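Local coordinates for structural protein (unclassified Rudivirus, PDB 6WQ0) that self-assembles into a helical, filamentous nucleocapsid, wrapping around the viral DNA, holding it in the A-form and protecting it under extreme conditions, at residues T22-P27 and S31-N36; T53-Q58 and N123-S128; N88-G93 and T97-G102. All coordinates share one frame; numbering follows the deposited sequence.

Contact 1 comes first along the chain and sits at one end of it, where helix 10-24 turns into helix 27-48. Contacts 2 and 3 lie across the chain's centre from it, with centres about 39 and 38 Å away. Contact 2 joins helix 50-64 to helix 115-126, so it brackets in sequence the turn between helices 71-89 and 94-111 that forms contact 3. Their centres are about 15 Å apart, and they touch where Leu126 packs on Val100. The chain is thus two N-terminal helices joined by a tight turn, linked to a compact helical bundle. Contacts 1 and 3 meet different DNA strands, Asn56 of contact 2 packs on a DNA sugar, and all three reach neighbouring subunits.

Contact 1. Residues T22-P27 and S31-N36; sequences TAFSNP and STILTN. With nucleotides of chain A.
Phe24, beside the turn that follows helix 10-24, reaches Ile33 and Leu34 on helix 27-48, and both meet the ring at its edge. CE1 of Phe24 lies 4.1 Å from CD1 of Ile33, and CZ of Phe24 lies 4.2 Å from CD2 of Leu34. One ring face carries the deoxyribose of DA149 of chain A, whose C2' stands 4.1 Å above the ring centre. Ile33 works with both branches: CD1 goes to the ring, while CG2 sits 3.8 Å from C5' of the same nucleotide. The sugar is therefore held by apolar groups from both helices. Placing CG opposite the backbone N (chi1 -169°) swings the Phe24 ring across the gap between the backbones.

Further out lies the turn that joins the helices. Asn26 is the N-cap of helix 27-48, its OD1 making a weak hydrogen bond to Thr28 N. In the first turn of that helix, Ser31 N donates to Pro27 O over 2.9 Å (N-H...O angle 153°). Another copy adds to the apolar patch, Leu34 of the third subunit packing on Phe24. These are two helices joined by a tight turn with DNA along their side, consistent with the N-terminal pair of helices by which rudiviral coat proteins wrap A-form DNA.

Contact 2. Residues T53-Q58 and N123-S128; sequences TSVNEQ and NIILGS
Val55 and Ile125 make the tight part of this contact. CG1 of Val55 meets CD1 of Ile125 at 3.8 Å, a single methyl of the valine facing the tip of the isoleucine. The two side chains cross at about a right angle. Val55 holds CG1 opposite its backbone N (chi1 162°), which presents this methyl to Ile125. Ile125 has an extended outer chain (chi2 -177°), which carries its delta methyl over to helix 50-64 although its CB does not head there directly. The two backbones come close here, with the CA atoms of Val55 and Ile125 6.9 Å apart. The interior closes round the pair: Val55 also packs on Leu81 and Ala84 of helix 71-89, and Ile125 on Val59.

One turn further along helix 50-64 the contact becomes looser and polar. Gln58 is exposed and touches Ile124 at both ends of its side chain, CB of Gln58 lying 4.0 Å from CG1 of Ile124. Its amide end comes near the backbone, OE1 of Gln58 lying 3.6 Å from O of Ile124. Both atoms are acceptors, and no hydrogen bond joins the segments. Ile124, which also packs on Val62, thus lines the border between the apolar interior and the solvent side.

Just beyond, helix 115-126 ends: Gly127, with positive phi (106°), leaves the helical path while its N still bonds to Asn123 O at 3.0 Å. An aliphatic pair on the inner side and a glutamine at the margin join helices 50-64 and 115-126. These are the first and last helices of the C-terminal bundle, consistent with the four-helix coat-protein fold of rudiviruses.

Contact 3. Residues N88-G93 and T97-G102; sequences NRIGAG and TNMVAG. With nucleotides of chain B.
Ile90 meets Met99 and Gly93 meets Thr97 across the bend between helices 71-89 and 94-111, while Arg89 turns from the same segment to the DNA. The segment begins with Asn88, whose OD1 accepts a hydrogen bond from Lys51 NZ. Arg89 follows and grips the phosphate of DT147 of chain B with two N-H groups. NH2 of Arg89 donates to OP1 of DT147 of chain B at 2.9 Å (159°) and NH1 of Arg89 to OP2 of the same nucleotide at 3.2 Å (165°). The phosphorus lies in the guanidinium plane, off its edge, so the phosphate is taken end-on by a paired grip. Bends at chi2 (78°) and chi3 fold the arm along the backbone of the strand. There NE of Arg89 lies 3.1 Å from OP2 of DA148 of chain B, and the sugar carbons of both nucleotides cover one guanidinium face. Gly4 O of the second subunit adds a weak hydrogen bond to NH1. The Arg89 grip is consistent with the phosphate coordination by positive residues that keeps the DNA in A-form.

Ile90 points its CB to the other helix and brings CD1 to 3.9 Å from SD of Met99, an apolar contact beside the bend. Its carbonyl O bonds with Thr64 OG1 of the fourth subunit. Gly91, with positive phi, takes the chain away from the helical path. At the far end Gly93 is the N-cap of helix 94-111, and O of Gly93 accepts from Thr97 N at 3.2 Å.

Around this bend, Met99 packs back on Ala86 of helix 71-89 and on Tyr111 of the third subunit, while Val100 packs on Thr122 and Leu126 of helix 115-126 as well as on Tyr79 of helix 71-89, so helix 94-111 lies between its two sequence neighbours.

Contact 1. Residues T22-P27 and S31-N36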
loop_
_atom_site.group_PDB
_atom_site.type_symbol
_atom_site.label_atom_id
_atom_site.label_comp_id
_atom_site.label_asym_id
_atom_site.label_seq_id
_atom_site.Cartn_x
_atom_site.Cartn_y
_atom_site.Cartn_z
ATOM N N THR C 22 -0.594 59.536 6.827
ATOM C CA THR C 22 -0.315 58.141 7.143
ATOM C C THR C 22 -1.284 57.209 6.430
ATOM O O THR C 22 -0.903 56.115 6.003
ATOM C CB THR C 22 -0.384 57.931 8.652
ATOM O OG1 THR C 22 0.540 58.812 9.296
ATOM C CG2 THR C 22 -0.030 56.506 9.010
ATOM N N ALA C 23 -2.545 57.624 6.296
ATOM C CA ALA C 23 -3.511 56.818 5.560
ATOM C C ALA C 23 -3.153 56.743 4.081
ATOM O O ALA C 23 -3.203 55.668 3.477
ATOM C CB ALA C 23 -4.917 57.383 5.743
ATOM N N PHE C 24 -2.788 57.876 3.480
ATOM C CA PHE C 24 -2.490 57.900 2.052
ATOM C C PHE C 24 -1.206 57.160 1.695
ATOM O O PHE C 24 -0.998 56.848 0.523
ATOM C CB PHE C 24 -2.416 59.346 1.558
ATOM C CG PHE C 24 -2.383 59.480 0.063
ATOM C CD1 PHE C 24 -3.463 59.086 -0.706
ATOM C CD2 PHE C 24 -1.272 60.004 -0.575
ATOM C CE1 PHE C 24 -3.431 59.204 -2.075
ATOM C CE2 PHE C 24 -1.238 60.126 -1.945
ATOM C CZ PHE C 24 -2.316 59.725 -2.694
ATOM N N SER C 25 -0.340 56.873 2.666
ATOM C CA SER C 25 0.866 56.103 2.387
ATOM C C SER C 25 0.605 54.609 2.267
ATOM O O SER C 25 1.522 53.869 1.903
ATOM C CB SER C 25 1.915 56.353 3.465
ATOM O OG SER C 25 2.048 57.736 3.721
ATOM N N ASN C 26 -0.603 54.155 2.573
ATOM C CA ASN C 26 -0.971 52.767 2.346
ATOM C C ASN C 26 -0.898 52.461 0.853
ATOM O O ASN C 26 -1.242 53.313 0.030
ATOM C CB ASN C 26 -2.386 52.516 2.874
ATOM C CG ASN C 26 -2.628 51.076 3.272
ATOM O OD1 ASN C 26 -3.067 50.262 2.467
ATOM N ND2 ASN C 26 -2.371 50.765 4.531
ATOM N N PRO C 27 -0.447 51.266 0.463
ATOM C CA PRO C 27 -0.405 50.953 -0.976
ATOM C C PRO C 27 -1.777 50.947 -1.624
ATOM O O PRO C 27 -1.964 51.536 -2.696
ATOM C CB PRO C 27 0.254 49.568 -1.005
ATOM C CG PRO C 27 0.950 49.440 0.290
ATOM C CD PRO C 27 0.135 50.188 1.276
ATOM N N SER C 31 -3.005 53.790 -4.272
ATOM C CA SER C 31 -3.190 53.175 -5.579
ATOM C C SER C 31 -4.617 53.355 -6.078
ATOM O O SER C 31 -4.836 53.780 -7.216
ATOM C CB SER C 31 -2.825 51.697 -5.499
ATOM O OG SER C 31 -3.382 50.971 -6.574
ATOM N N THR C 32 -5.606 53.039 -5.239
ATOM C CA THR C 32 -7.001 53.150 -5.640
ATOM C C THR C 32 -7.373 54.590 -5.959
ATOM O O THR C 32 -8.002 54.864 -6.986
ATOM C CB THR C 32 -7.902 52.592 -4.537
ATOM O OG1 THR C 32 -7.437 51.296 -4.154
ATOM C CG2 THR C 32 -9.330 52.479 -5.015
ATOM N N ILE C 33 -6.974 55.530 -5.100
ATOM C CA ILE C 33 -7.355 56.925 -5.313
ATOM C C ILE C 33 -6.759 57.450 -6.612
ATOM O O ILE C 33 -7.458 58.049 -7.439
ATOM C CB ILE C 33 -6.941 57.789 -4.109
ATOM C CG1 ILE C 33 -7.681 57.343 -2.851
ATOM C CG2 ILE C 33 -7.230 59.251 -4.374
ATOM C CD1 ILE C 33 -7.415 58.215 -1.660
ATOM N N LEU C 34 -5.460 57.227 -6.820
ATOM C CA LEU C 34 -4.806 57.782 -7.999
ATOM C C LEU C 34 -5.274 57.096 -9.276
ATOM O O LEU C 34 -5.481 57.757 -10.299
ATOM C CB LEU C 34 -3.290 57.683 -7.843
ATOM C CG LEU C 34 -2.712 58.482 -6.674
ATOM C CD1 LEU C 34 -1.220 58.282 -6.562
ATOM C CD2 LEU C 34 -3.052 59.952 -6.805
ATOM N N THR C 35 -5.461 55.776 -9.238
ATOM C CA THR C 35 -5.968 55.073 -10.409
ATOM C C THR C 35 -7.374 55.536 -10.768
ATOM O O THR C 35 -7.713 55.648 -11.950
ATOM C CB THR C 35 -5.933 53.566 -10.155
ATOM O OG1 THR C 35 -4.573 53.120 -10.138
ATOM C CG2 THR C 35 -6.678 52.816 -11.233
ATOM N N ASN C 36 -8.201 55.837 -9.763
ATOM C CA ASN C 36 -9.560 56.287 -10.040
ATOM C C ASN C 36 -9.587 57.707 -10.587
ATOM O O ASN C 36 -10.395 58.016 -11.469
ATOM C CB ASN C 36 -10.409 56.181 -8.776
ATOM C CG ASN C 36 -11.243 54.924 -8.741
ATOM O OD1 ASN C 36 -12.126 54.734 -9.568
ATOM N ND2 ASN C 36 -10.960 54.055 -7.793
ATOM P P DA A 149 -6.968 64.429 -5.832
ATOM O OP1 DA A 149 -8.096 63.503 -5.722
ATOM O OP2 DA A 149 -7.171 65.880 -5.725
ATOM O "O5'" DA A 149 -5.916 64.012 -4.728
ATOM C "C5'" DA A 149 -5.592 62.659 -4.536
ATOM C "C4'" DA A 149 -4.750 62.507 -3.295
ATOM O "O4'" DA A 149 -3.480 63.157 -3.503
ATOM C "C3'" DA A 149 -5.311 63.190 -2.068
ATOM O "O3'" DA A 149 -6.245 62.357 -1.430
ATOM C "C2'" DA A 149 -4.060 63.373 -1.231
ATOM C "C1'" DA A 149 -3.053 63.758 -2.297
ATOM N N9 DA A 149 -2.916 65.198 -2.501
ATOM C C8 DA A 149 -3.489 65.966 -3.477
ATOM N N7 DA A 149 -3.164 67.231 -3.410
ATOM C C5 DA A 149 -2.315 67.289 -2.322
ATOM C C6 DA A 149 -1.616 68.344 -1.717
ATOM N N6 DA A 149 -1.664 69.605 -2.149
ATOM N N1 DA A 149 -0.869 68.058 -0.640
ATOM C C2 DA A 149 -0.818 66.800 -0.211
ATOM N N3 DA A 149 -1.423 65.732 -0.693
ATOM C C4 DA A 149 -2.157 66.046 -1.758
#

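Contact 2. Residues T53-Q58 and N123-S128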
loop_
_atom_site.group_PDB
_atom_site.type_symbol
_atom_site.label_atom_id
_atom_site.label_comp_id
_atom_site.label_asym_id
_atom_site.label_seq_id
_atom_site.Cartn_x
_atom_site.Cartn_y
_atom_site.Cartn_z
ATOM N N THR C 53 1.099 77.212 -21.900
ATOM C CA THR C 53 2.245 76.967 -22.771
ATOM C C THR C 53 2.339 78.022 -23.869
ATOM O O THR C 53 3.435 78.502 -24.198
ATOM C CB THR C 53 2.153 75.574 -23.381
ATOM O OG1 THR C 53 0.947 75.470 -24.142
ATOM C CG2 THR C 53 2.137 74.522 -22.302
ATOM N N SER C 54 1.195 78.410 -24.441
ATOM C CA SER C 54 1.219 79.428 -25.483
ATOM C C SER C 54 1.639 80.783 -24.930
ATOM O O SER C 54 2.353 81.540 -25.598
ATOM C CB SER C 54 -0.146 79.512 -26.156
ATOM O OG SER C 54 -1.137 79.944 -25.247
ATOM N N VAL C 55 1.209 81.107 -23.710
ATOM C CA VAL C 55 1.652 82.340 -23.069
ATOM C C VAL C 55 3.154 82.306 -22.843
ATOM O O VAL C 55 3.848 83.308 -23.039
ATOM C CB VAL C 55 0.887 82.570 -21.751
ATOM C CG1 VAL C 55 1.614 83.573 -20.872
ATOM C CG2 VAL C 55 -0.516 83.041 -22.032
ATOM N N ASN C 56 3.683 81.154 -22.430
ATOM C CA ASN C 56 5.126 81.020 -22.261
ATOM C C ASN C 56 5.861 81.348 -23.553
ATOM O O ASN C 56 6.801 82.151 -23.561
ATOM C CB ASN C 56 5.469 79.606 -21.797
ATOM C CG ASN C 56 5.422 79.457 -20.298
ATOM O OD1 ASN C 56 5.759 80.376 -19.563
ATOM N ND2 ASN C 56 5.011 78.288 -19.836
ATOM N N GLU C 57 5.430 80.745 -24.662
ATOM C CA GLU C 57 6.119 80.956 -25.935
ATOM C C GLU C 57 6.015 82.405 -26.408
ATOM O O GLU C 57 7.009 82.995 -26.860
ATOM C CB GLU C 57 5.563 79.997 -26.980
ATOM C CG GLU C 57 5.736 78.546 -26.583
ATOM C CD GLU C 57 4.787 77.614 -27.300
ATOM O OE1 GLU C 57 3.985 78.095 -28.127
ATOM O OE2 GLU C 57 4.838 76.396 -27.030
ATOM N N GLN C 58 4.828 83.006 -26.294
ATOM C CA GLN C 58 4.657 84.388 -26.736
ATOM C C GLN C 58 5.455 85.363 -25.878
ATOM O O GLN C 58 6.076 86.296 -26.402
ATOM C CB GLN C 58 3.181 84.757 -26.719
ATOM C CG GLN C 58 2.368 84.056 -27.764
ATOM C CD GLN C 58 1.038 84.716 -27.979
ATOM O OE1 GLN C 58 0.311 84.990 -27.027
ATOM N NE2 GLN C 58 0.711 84.991 -29.232
ATOM N N ASN C 123 0.308 93.333 -23.335
ATOM C CA ASN C 123 -0.199 93.568 -24.678
ATOM C C ASN C 123 -0.189 92.289 -25.505
ATOM O O ASN C 123 -1.150 92.007 -26.224
ATOM C CB ASN C 123 0.623 94.662 -25.355
ATOM C CG ASN C 123 0.154 94.963 -26.755
ATOM O OD1 ASN C 123 -0.680 95.836 -26.966
ATOM N ND2 ASN C 123 0.702 94.252 -27.726
ATOM N N ILE C 124 0.883 91.501 -25.421
ATOM C CA ILE C 124 0.887 90.245 -26.168
ATOM C C ILE C 124 -0.150 89.278 -25.610
ATOM O O ILE C 124 -0.648 88.411 -26.336
ATOM C CB ILE C 124 2.297 89.618 -26.196
ATOM C CG1 ILE C 124 2.428 88.641 -27.364
ATOM C CG2 ILE C 124 2.606 88.884 -24.909
ATOM C CD1 ILE C 124 2.458 89.292 -28.701
ATOM N N ILE C 125 -0.512 89.405 -24.333
ATOM C CA ILE C 125 -1.457 88.453 -23.754
ATOM C C ILE C 125 -2.902 88.899 -23.946
ATOM O O ILE C 125 -3.726 88.142 -24.468
ATOM C CB ILE C 125 -1.157 88.206 -22.266
ATOM C CG1 ILE C 125 0.203 87.533 -22.115
ATOM C CG2 ILE C 125 -2.222 87.326 -21.648
ATOM C CD1 ILE C 125 0.542 87.182 -20.705
ATOM N N LEU C 126 -3.234 90.116 -23.520
ATOM C CA LEU C 126 -4.621 90.562 -23.543
ATOM C C LEU C 126 -4.988 91.356 -24.784
ATOM O O LEU C 126 -6.177 91.481 -25.089
ATOM C CB LEU C 126 -4.927 91.411 -22.308
ATOM C CG LEU C 126 -5.046 90.671 -20.981
ATOM C CD1 LEU C 126 -5.611 91.589 -19.928
ATOM C CD2 LEU C 126 -5.900 89.431 -21.139
ATOM N N GLY C 127 -4.010 91.899 -25.498
ATOM C CA GLY C 127 -4.250 92.685 -26.688
ATOM C C GLY C 127 -4.044 94.168 -26.500
ATOM O O GLY C 127 -3.849 94.883 -27.488
ATOM N N SER C 128 -4.086 94.650 -25.264
ATOM C CA SER C 128 -3.891 96.050 -24.943
ATOM C C SER C 128 -3.060 96.150 -23.675
ATOM O O SER C 128 -3.134 95.268 -22.813
ATOM C CB SER C 128 -5.233 96.770 -24.742
ATOM O OG SER C 128 -5.043 98.121 -24.370
#

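Contact 3. Residues N88-G93 and T97-G102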
loop_
_atom_site.group_PDB
_atom_site.type_symbol
_atom_site.label_atom_id
_atom_site.label_comp_id
_atom_site.label_asym_id
_atom_site.label_seq_id
_atom_site.Cartn_x
_atom_site.Cartn_y
_atom_site.Cartn_z
ATOM N N ASN C 88 -8.249 83.205 -17.172
ATOM C CA ASN C 88 -8.874 81.892 -17.162
ATOM C C ASN C 88 -9.935 81.796 -16.078
ATOM O O ASN C 88 -10.856 80.984 -16.187
ATOM C CB ASN C 88 -7.815 80.810 -16.971
ATOM C CG ASN C 88 -8.325 79.433 -17.303
ATOM O OD1 ASN C 88 -9.004 79.237 -18.301
ATOM N ND2 ASN C 88 -8.015 78.471 -16.453
ATOM N N ARG C 89 -9.833 82.622 -15.036
ATOM C CA ARG C 89 -10.709 82.474 -13.881
ATOM C C ARG C 89 -11.994 83.272 -14.046
ATOM O O ARG C 89 -13.094 82.716 -13.977
ATOM C CB ARG C 89 -9.969 82.898 -12.611
ATOM C CG ARG C 89 -10.797 82.870 -11.344
ATOM C CD ARG C 89 -10.956 81.469 -10.819
ATOM N NE ARG C 89 -12.251 80.913 -11.171
ATOM C CZ ARG C 89 -12.691 79.733 -10.764
ATOM N NH1 ARG C 89 -11.938 78.979 -9.990
ATOM N NH2 ARG C 89 -13.882 79.310 -11.141
ATOM N N ILE C 90 -11.875 84.578 -14.264
ATOM C CA ILE C 90 -13.031 85.458 -14.185
ATOM C C ILE C 90 -13.484 85.994 -15.538
ATOM O O ILE C 90 -14.623 86.467 -15.649
ATOM C CB ILE C 90 -12.762 86.623 -13.211
ATOM C CG1 ILE C 90 -11.587 87.470 -13.680
ATOM C CG2 ILE C 90 -12.513 86.093 -11.805
ATOM C CD1 ILE C 90 -11.248 88.579 -12.735
ATOM N N GLY C 91 -12.639 85.941 -16.558
ATOM C CA GLY C 91 -13.012 86.381 -17.887
ATOM C C GLY C 91 -12.611 87.817 -18.152
ATOM O O GLY C 91 -12.013 88.503 -17.320
ATOM N N ALA C 92 -12.953 88.271 -19.355
ATOM C CA ALA C 92 -12.672 89.639 -19.763
ATOM C C ALA C 92 -13.771 90.580 -19.289
ATOM O O ALA C 92 -14.953 90.232 -19.291
ATOM C CB ALA C 92 -12.532 89.723 -21.281
ATOM N N GLY C 93 -13.373 91.786 -18.897
ATOM C CA GLY C 93 -14.287 92.761 -18.355
ATOM C C GLY C 93 -13.608 93.630 -17.320
ATOM O O GLY C 93 -12.399 93.539 -17.107
ATOM N N THR C 97 -9.580 94.122 -15.727
ATOM C CA THR C 97 -8.835 95.377 -15.714
ATOM C C THR C 97 -8.334 95.705 -14.312
ATOM O O THR C 97 -7.172 96.100 -14.127
ATOM C CB THR C 97 -9.713 96.501 -16.256
ATOM O OG1 THR C 97 -9.948 96.286 -17.651
ATOM C CG2 THR C 97 -9.044 97.839 -16.072
ATOM N N ASN C 98 -9.202 95.548 -13.308
ATOM C CA ASN C 98 -8.791 95.760 -11.924
ATOM C C ASN C 98 -7.643 94.836 -11.541
ATOM O O ASN C 98 -6.653 95.269 -10.938
ATOM C CB ASN C 98 -9.975 95.546 -10.983
ATOM C CG ASN C 98 -11.052 96.590 -11.154
ATOM O OD1 ASN C 98 -10.849 97.604 -11.814
ATOM N ND2 ASN C 98 -12.207 96.344 -10.555
ATOM N N MET C 99 -7.756 93.553 -11.885
ATOM C CA MET C 99 -6.701 92.619 -11.513
ATOM C C MET C 99 -5.403 92.889 -12.259
ATOM O O MET C 99 -4.327 92.707 -11.687
ATOM C CB MET C 99 -7.143 91.176 -11.730
ATOM C CG MET C 99 -8.028 90.659 -10.620
ATOM S SD MET C 99 -8.008 88.871 -10.511
ATOM C CE MET C 99 -6.391 88.631 -9.785
ATOM N N VAL C 100 -5.468 93.340 -13.510
ATOM C CA VAL C 100 -4.242 93.650 -14.237
ATOM C C VAL C 100 -3.544 94.859 -13.622
ATOM O O VAL C 100 -2.318 94.864 -13.455
ATOM C CB VAL C 100 -4.545 93.856 -15.732
ATOM C CG1 VAL C 100 -3.412 94.587 -16.417
ATOM C CG2 VAL C 100 -4.782 92.522 -16.399
ATOM N N ALA C 101 -4.307 95.894 -13.264
ATOM C CA ALA C 101 -3.707 97.043 -12.593
ATOM C C ALA C 101 -3.080 96.644 -11.260
ATOM O O ALA C 101 -1.965 97.074 -10.931
ATOM C CB ALA C 101 -4.753 98.136 -12.389
ATOM N N GLY C 102 -3.780 95.816 -10.482
ATOM C CA GLY C 102 -3.235 95.377 -9.207
ATOM C C GLY C 102 -1.987 94.527 -9.351
ATOM O O GLY C 102 -1.060 94.630 -8.547
ATOM P P DT B 147 -14.930 76.506 -9.408
ATOM O OP1 DT B 147 -15.246 76.792 -10.816
ATOM O OP2 DT B 147 -13.539 76.359 -8.935
ATOM O "O5'" DT B 147 -15.635 77.612 -8.505
ATOM C "C5'" DT B 147 -16.816 78.242 -8.948
ATOM C "C4'" DT B 147 -17.135 79.445 -8.082
ATOM O "O4'" DT B 147 -17.334 79.016 -6.718
ATOM C "C3'" DT B 147 -16.054 80.523 -8.045
ATOM O "O3'" DT B 147 -16.606 81.770 -8.419
ATOM C "C2'" DT B 147 -15.577 80.529 -6.591
ATOM C "C1'" DT B 147 -16.764 79.952 -5.847
ATOM N N1 DT B 147 -16.385 79.253 -4.583
ATOM C C2 DT B 147 -16.846 79.732 -3.383
ATOM O O2 DT B 147 -17.564 80.703 -3.285
ATOM N N3 DT B 147 -16.440 79.026 -2.294
ATOM C C4 DT B 147 -15.636 77.912 -2.279
ATOM O O4 DT B 147 -15.323 77.351 -1.240
ATOM C C5 DT B 147 -15.184 77.461 -3.570
ATOM C C7 DT B 147 -14.293 76.262 -3.684
ATOM C C6 DT B 147 -15.575 78.146 -4.644
ATOM P P DA B 148 -15.721 82.855 -9.197
ATOM O OP1 DA B 148 -16.637 83.920 -9.622
ATOM O OP2 DA B 148 -14.908 82.156 -10.199
ATOM O "O5'" DA B 148 -14.785 83.469 -8.064
ATOM C "C5'" DA B 148 -13.376 83.282 -8.081
ATOM C "C4'" DA B 148 -12.751 84.000 -6.900
ATOM O "O4'" DA B 148 -13.435 83.602 -5.701
ATOM C "C3'" DA B 148 -11.294 83.682 -6.634
ATOM O "O3'" DA B 148 -10.460 84.548 -7.388
ATOM C "C2'" DA B 148 -11.160 83.961 -5.138
ATOM C "C1'" DA B 148 -12.563 83.689 -4.599
ATOM N N9 DA B 148 -12.670 82.462 -3.825
ATOM C C8 DA B 148 -12.776 81.196 -4.305
ATOM N N7 DA B 148 -12.861 80.283 -3.375
ATOM C C5 DA B 148 -12.815 81.003 -2.203
ATOM C C6 DA B 148 -12.872 80.619 -0.857
ATOM N N6 DA B 148 -12.983 79.356 -0.460
ATOM N N1 DA B 148 -12.806 81.591 0.072
ATOM C C2 DA B 148 -12.685 82.857 -0.331
ATOM N N3 DA B 148 -12.631 83.337 -1.566
ATOM C C4 DA B 148 -12.703 82.349 -2.462
#